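Local coordinates for probable transcriptional regulator (Pseudomonas aeruginosa, PDB 2NNN), which probably acts as a DNA-binding transcription factor of the MarR family, working as a dimer of winged-helix subunits, at residues I13-I16 against L17-N21; L44-L47 against G48-P52. All blocks are in the same frame, centred on the assembly; numbering follows the deposited sequence.

In the fold
Contact 1 (13-16 with 17-21) forms the opening turns of helix 13-31; contact 2 (44-47 with 48-52) closes helix 38-50, the next helix along the chain. Within one subunit they lie on opposite sides of the chain's centre, their own centres 29 Å apart and their nearest atoms about 15 Å apart. The dimer brings the two regions together: Arg46 packs on Phe15 of the second subunit, and Arg18 bonds to Thr62 O there, just beyond helix 55-61. The N-terminal helix of each chain is thus tied to the winged-helix domain of its partner, consistent with the intertwined dimers of the MarR family.

Contact 1. Residues I13-I16 against L17-N21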
ATOM      1  N   ILE A  13       2.000  11.479  -5.901  1.00 38.07           N
ATOM      2  CA  ILE A  13       1.918  11.036  -4.518  1.00 36.67           C
ATOM      3  C   ILE A  13       1.459   9.585  -4.360  1.00 36.03           C
ATOM      4  O   ILE A  13       1.818   8.928  -3.394  1.00 36.79           O
ATOM      5  CB  ILE A  13       1.090  12.014  -3.651  1.00 36.75           C
ATOM      6  CG1 ILE A  13       1.350  11.781  -2.154  1.00 35.64           C
ATOM      7  CG2 ILE A  13      -0.396  11.930  -3.995  1.00 37.42           C
ATOM      8  CD1 ILE A  13       2.705  12.273  -1.685  1.00 33.67           C
ATOM      9  N   GLY A  14       0.706   9.068  -5.316  1.00 35.07           N
ATOM     10  CA  GLY A  14       0.329   7.650  -5.295  1.00 34.82           C
ATOM     11  C   GLY A  14       1.502   6.691  -5.438  1.00 34.33           C
ATOM     12  O   GLY A  14       1.605   5.721  -4.705  1.00 34.57           O
ATOM     13  N   PHE A  15       2.385   6.977  -6.389  1.00 34.26           N
ATOM     14  CA  PHE A  15       3.616   6.206  -6.610  1.00 33.82           C
ATOM     15  C   PHE A  15       4.499   6.239  -5.355  1.00 33.43           C
ATOM     16  O   PHE A  15       5.004   5.206  -4.909  1.00 33.32           O
ATOM     17  CB  PHE A  15       4.350   6.794  -7.826  1.00 33.65           C
ATOM     18  CG  PHE A  15       5.595   6.047  -8.231  1.00 35.01           C
ATOM     19  CD1 PHE A  15       5.627   4.643  -8.256  1.00 34.77           C
ATOM     20  CD2 PHE A  15       6.731   6.746  -8.634  1.00 35.97           C
ATOM     21  CE1 PHE A  15       6.768   3.964  -8.625  1.00 33.62           C
ATOM     22  CE2 PHE A  15       7.888   6.063  -9.016  1.00 36.15           C
ATOM     23  CZ  PHE A  15       7.903   4.673  -9.019  1.00 34.76           C
ATOM     24  N   ILE A  16       4.651   7.433  -4.784  1.00 32.74           N
ATOM     25  CA  ILE A  16       5.423   7.653  -3.564  1.00 32.11           C
ATOM     26  C   ILE A  16       4.828   6.868  -2.391  1.00 31.67           C
ATOM     27  O   ILE A  16       5.539   6.159  -1.704  1.00 31.21           O
ATOM     28  CB  ILE A  16       5.497   9.172  -3.236  1.00 32.48           C
ATOM     29  CG1 ILE A  16       6.162   9.942  -4.402  1.00 32.83           C
ATOM     30  CG2 ILE A  16       6.220   9.420  -1.902  1.00 31.30           C
ATOM     31  CD1 ILE A  16       6.278  11.450  -4.179  1.00 32.48           C
ATOM     32  N   LEU A  17       3.513   6.979  -2.186  1.00 31.59           N
ATOM     33  CA  LEU A  17       2.825   6.212  -1.134  1.00 30.90           C
ATOM     34  C   LEU A  17       3.033   4.720  -1.266  1.00 30.40           C
ATOM     35  O   LEU A  17       3.293   4.058  -0.280  1.00 30.72           O
ATOM     36  CB  LEU A  17       1.328   6.521  -1.095  1.00 30.67           C
ATOM     37  CG  LEU A  17       0.935   7.869  -0.519  1.00 29.72           C
ATOM     38  CD1 LEU A  17      -0.578   8.072  -0.701  1.00 28.82           C
ATOM     39  CD2 LEU A  17       1.366   7.953   0.933  1.00 28.02           C
ATOM     40  N   ARG A  18       2.937   4.202  -2.485  1.00 30.65           N
ATOM     41  CA  ARG A  18       3.145   2.773  -2.742  1.00 30.78           C
ATOM     42  C   ARG A  18       4.556   2.332  -2.369  1.00 30.85           C
ATOM     43  O   ARG A  18       4.745   1.297  -1.730  1.00 31.29           O
ATOM     44  CB  ARG A  18       2.846   2.426  -4.208  1.00 30.67           C
ATOM     45  CG  ARG A  18       3.175   0.975  -4.534  1.00 31.22           C
ATOM     46  CD  ARG A  18       2.481   0.449  -5.782  1.00 32.40           C
ATOM     47  NE  ARG A  18       2.929   1.023  -7.064  1.00 34.24           N
ATOM     48  CZ  ARG A  18       4.105   0.796  -7.660  1.00 33.96           C
ATOM     49  NH1 ARG A  18       5.028   0.040  -7.082  1.00 33.04           N
ATOM     50  NH2 ARG A  18       4.363   1.351  -8.844  1.00 32.47           N
ATOM     51  N   GLN A  19       5.545   3.124  -2.763  1.00 30.55           N
ATOM     52  CA  GLN A  19       6.949   2.807  -2.469  1.00 30.46           C
ATOM     53  C   GLN A  19       7.275   2.803  -0.984  1.00 29.87           C
ATOM     54  O   GLN A  19       7.961   1.904  -0.515  1.00 29.29           O
ATOM     55  CB  GLN A  19       7.862   3.793  -3.175  1.00 30.53           C
ATOM     56  CG  GLN A  19       7.905   3.600  -4.665  1.00 32.26           C
ATOM     57  CD  GLN A  19       8.673   4.690  -5.310  1.00 34.62           C
ATOM     58  OE1 GLN A  19       8.162   5.783  -5.546  1.00 39.45           O
ATOM     59  NE2 GLN A  19       9.912   4.425  -5.578  1.00 33.32           N
ATOM     60  N   ALA A  20       6.803   3.828  -0.264  1.00 30.08           N
ATOM     61  CA  ALA A  20       6.904   3.896   1.202  1.00 29.67           C
ATOM     62  C   ALA A  20       6.225   2.676   1.841  1.00 30.16           C
ATOM     63  O   ALA A  20       6.748   2.075   2.789  1.00 30.48           O
ATOM     64  CB  ALA A  20       6.282   5.181   1.706  1.00 29.63           C
ATOM     65  N   ASN A  21       5.067   2.311   1.301  1.00 29.99           N
ATOM     66  CA  ASN A  21       4.350   1.119   1.720  1.00 30.24           C
ATOM     67  C   ASN A  21       5.165  -0.154   1.487  1.00 29.62           C
ATOM     68  O   ASN A  21       5.282  -0.975   2.392  1.00 30.38           O
ATOM     69  CB  ASN A  21       2.995   1.049   1.016  1.00 29.60           C
ATOM     70  CG  ASN A  21       1.867   0.613   1.935  1.00 32.89           C
ATOM     71  OD1 ASN A  21       1.179  -0.367   1.648  1.00 41.02           O
ATOM     72  ND2 ASN A  21       1.646   1.332   3.015  1.00 28.68           N
TER
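Arg18 and Gln19 both meet the Phe15 ring, NH2 of the arginine at its edge and the Gln19 amide over a face. Arg18 CB lies 3.6 Å from Gly14 O, which also accepts the hydrogen bond from Arg18 N (3.0 Å). CG continues anti to the backbone N, and the chain bends at the CG-CD bond (chi3 69°), which swings NE and the guanidinium round to the ring edge. There CZ approaches Phe15 CD1 at 4.2 Å, and NH2 settles near the ring plane, 3.6 Å from Phe15 CE1, with the two flat groups inclined 56° to each other. NH2 finds its hydrogen bond outside the helix, on Thr62 O of the second subunit, while NH1 makes a weak one to Ala63 O there. This is the start of the N-terminal helix of the MarR fold, a helix that in this family commonly contributes to the dimer interface. Gln19 covers one ring face: its CG sits 3.3 Å from Phe15 O, and the amide beyond lies almost parallel to the ring, the planes 19° apart. Asp10 and Leu9 also touch Phe15. On another flank Ile13 CG1 lies 4.3 Å from Leu17 CG; from the second subunit, Asn117 packs on Ile13, Ile140 on Ile16 and Asn21 on Leu17.

Contact 2. Residues L44-L47 against G48-P52; sequences LVRL and GETGP
Gly48 N bonds Leu44 O at 3.1 Å, with a weak second bond to Val45 O, and the i to i+4 pattern runs on to Gly51 N and Leu47 O at 3.2 Å, where Gly51 leaves the helix with positive phi (78°). Arg46, a turn before the helix end, forms a salt bridge with Glu49 in the last turn. The arginine chain bends at chi2 and chi3, placing NH1 3.1 Å from Glu49 OE1. The carboxylate oxygen lies at the guanidinium edge, whereas NH1 meets it from above the carboxylate plane, the two groups being 77° apart. Thr50 OG1 lies 3.0 Å from Arg46 O and 2.9 Å from Gly51 O; its one proton could serve either. Leu47 touches Val96, Leu98 and Leu58, packing helix 38-50 against strand 93-98 and helix 55-61 within the winged-helix domain. The strongest polar partner of Arg46 is Leu61 O, bonded by NH2; NH1 also makes a salt bridge to Asp10 OD2 of the second subunit. The positive charge of Arg46 would thus be balanced by one carboxylate of its own helix and one of the second subunit, so the salt-bridge network probably links the end of helix 38-50 to the partner chain.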
ATOM      1  N   LEU A  44      -4.312  -8.143  15.554  1.00 34.94           N
ATOM      2  CA  LEU A  44      -3.905  -8.700  16.859  1.00 35.36           C
ATOM      3  C   LEU A  44      -3.778  -7.581  17.902  1.00 35.36           C
ATOM      4  O   LEU A  44      -4.336  -7.673  18.999  1.00 35.64           O
ATOM      5  CB  LEU A  44      -2.561  -9.430  16.738  1.00 34.72           C
ATOM      6  CG  LEU A  44      -2.167 -10.340  17.890  1.00 35.41           C
ATOM      7  CD1 LEU A  44      -2.783 -11.737  17.694  1.00 37.67           C
ATOM      8  CD2 LEU A  44      -0.649 -10.430  18.011  1.00 35.64           C
ATOM      9  N   VAL A  45      -3.028  -6.536  17.546  1.00 35.14           N
ATOM     10  CA  VAL A  45      -2.886  -5.359  18.390  1.00 34.93           C
ATOM     11  C   VAL A  45      -4.260  -4.793  18.767  1.00 35.78           C
ATOM     12  O   VAL A  45      -4.536  -4.616  19.947  1.00 35.83           O
ATOM     13  CB  VAL A  45      -1.964  -4.290  17.735  1.00 34.66           C
ATOM     14  CG1 VAL A  45      -1.921  -3.008  18.554  1.00 32.16           C
ATOM     15  CG2 VAL A  45      -0.552  -4.856  17.561  1.00 33.49           C
ATOM     16  N   ARG A  46      -5.119  -4.560  17.774  1.00 36.59           N
ATOM     17  CA  ARG A  46      -6.434  -3.973  18.019  1.00 37.79           C
ATOM     18  C   ARG A  46      -7.328  -4.811  18.946  1.00 38.81           C
ATOM     19  O   ARG A  46      -7.950  -4.259  19.852  1.00 39.03           O
ATOM     20  CB  ARG A  46      -7.158  -3.655  16.707  1.00 37.76           C
ATOM     21  CG  ARG A  46      -8.418  -2.804  16.874  1.00 37.07           C
ATOM     22  CD  ARG A  46      -8.078  -1.396  17.330  1.00 38.19           C
ATOM     23  NE  ARG A  46      -7.731  -0.531  16.203  1.00 40.76           N
ATOM     24  CZ  ARG A  46      -7.150   0.662  16.312  1.00 41.07           C
ATOM     25  NH1 ARG A  46      -6.810   1.151  17.496  1.00 40.89           N
ATOM     26  NH2 ARG A  46      -6.892   1.368  15.226  1.00 41.63           N
ATOM     27  N   LEU A  47      -7.383  -6.128  18.727  1.00 39.81           N
ATOM     28  CA  LEU A  47      -8.075  -7.043  19.641  1.00 41.01           C
ATOM     29  C   LEU A  47      -7.538  -7.008  21.075  1.00 42.23           C
ATOM     30  O   LEU A  47      -8.255  -7.369  22.015  1.00 42.95           O
ATOM     31  CB  LEU A  47      -8.003  -8.477  19.131  1.00 40.65           C
ATOM     32  CG  LEU A  47      -8.924  -8.931  18.005  1.00 41.66           C
ATOM     33  CD1 LEU A  47      -8.551 -10.341  17.606  1.00 42.79           C
ATOM     34  CD2 LEU A  47     -10.407  -8.845  18.380  1.00 40.11           C
ATOM     35  N   GLY A  48      -6.276  -6.610  21.240  1.00 43.09           N
ATOM     36  CA  GLY A  48      -5.696  -6.420  22.558  1.00 44.14           C
ATOM     37  C   GLY A  48      -6.193  -5.157  23.218  1.00 45.24           C
ATOM     38  O   GLY A  48      -6.381  -5.129  24.423  1.00 45.37           O
ATOM     39  N   GLU A  49      -6.400  -4.105  22.428  1.00 46.40           N
ATOM     40  CA  GLU A  49      -6.984  -2.852  22.924  1.00 47.78           C
ATOM     41  C   GLU A  49      -8.449  -3.016  23.332  1.00 47.74           C
ATOM     42  O   GLU A  49      -8.865  -2.554  24.392  1.00 48.18           O
ATOM     43  CB  GLU A  49      -6.903  -1.750  21.863  1.00 47.39           C
ATOM     44  CG  GLU A  49      -5.494  -1.311  21.520  1.00 49.29           C
ATOM     45  CD  GLU A  49      -5.459  -0.215  20.453  1.00 49.32           C
ATOM     46  OE1 GLU A  49      -6.355   0.657  20.499  1.00 51.19           O
ATOM     47  OE2 GLU A  49      -4.531  -0.218  19.592  1.00 50.19           O
ATOM     48  N   THR A  50      -9.214  -3.687  22.482  1.00 48.05           N
ATOM     49  CA  THR A  50     -10.671  -3.674  22.555  1.00 48.37           C
ATOM     50  C   THR A  50     -11.264  -4.723  23.480  1.00 48.52           C
ATOM     51  O   THR A  50     -12.289  -4.487  24.117  1.00 49.36           O
ATOM     52  CB  THR A  50     -11.284  -3.905  21.160  1.00 48.29           C
ATOM     53  OG1 THR A  50     -10.729  -5.099  20.604  1.00 47.97           O
ATOM     54  CG2 THR A  50     -10.996  -2.733  20.235  1.00 48.04           C
ATOM     55  N   GLY A  51     -10.626  -5.883  23.551  1.00 48.43           N
ATOM     56  CA  GLY A  51     -11.261  -7.043  24.151  1.00 47.77           C
ATOM     57  C   GLY A  51     -12.228  -7.573  23.106  1.00 47.34           C
ATOM     58  O   GLY A  51     -12.116  -7.209  21.926  1.00 47.44           O
ATOM     59  N   PRO A  52     -13.179  -8.432  23.526  1.00 46.74           N
ATOM     60  CA  PRO A  52     -14.164  -9.012  22.603  1.00 46.22           C
ATOM     61  C   PRO A  52     -14.922  -7.960  21.766  1.00 45.64           C
ATOM     62  O   PRO A  52     -15.409  -6.957  22.291  1.00 45.35           O
ATOM     63  CB  PRO A  52     -15.101  -9.815  23.525  1.00 46.19           C
ATOM     64  CG  PRO A  52     -14.756  -9.400  24.917  1.00 46.16           C
ATOM     65  CD  PRO A  52     -13.358  -8.921  24.906  1.00 46.58           C
TER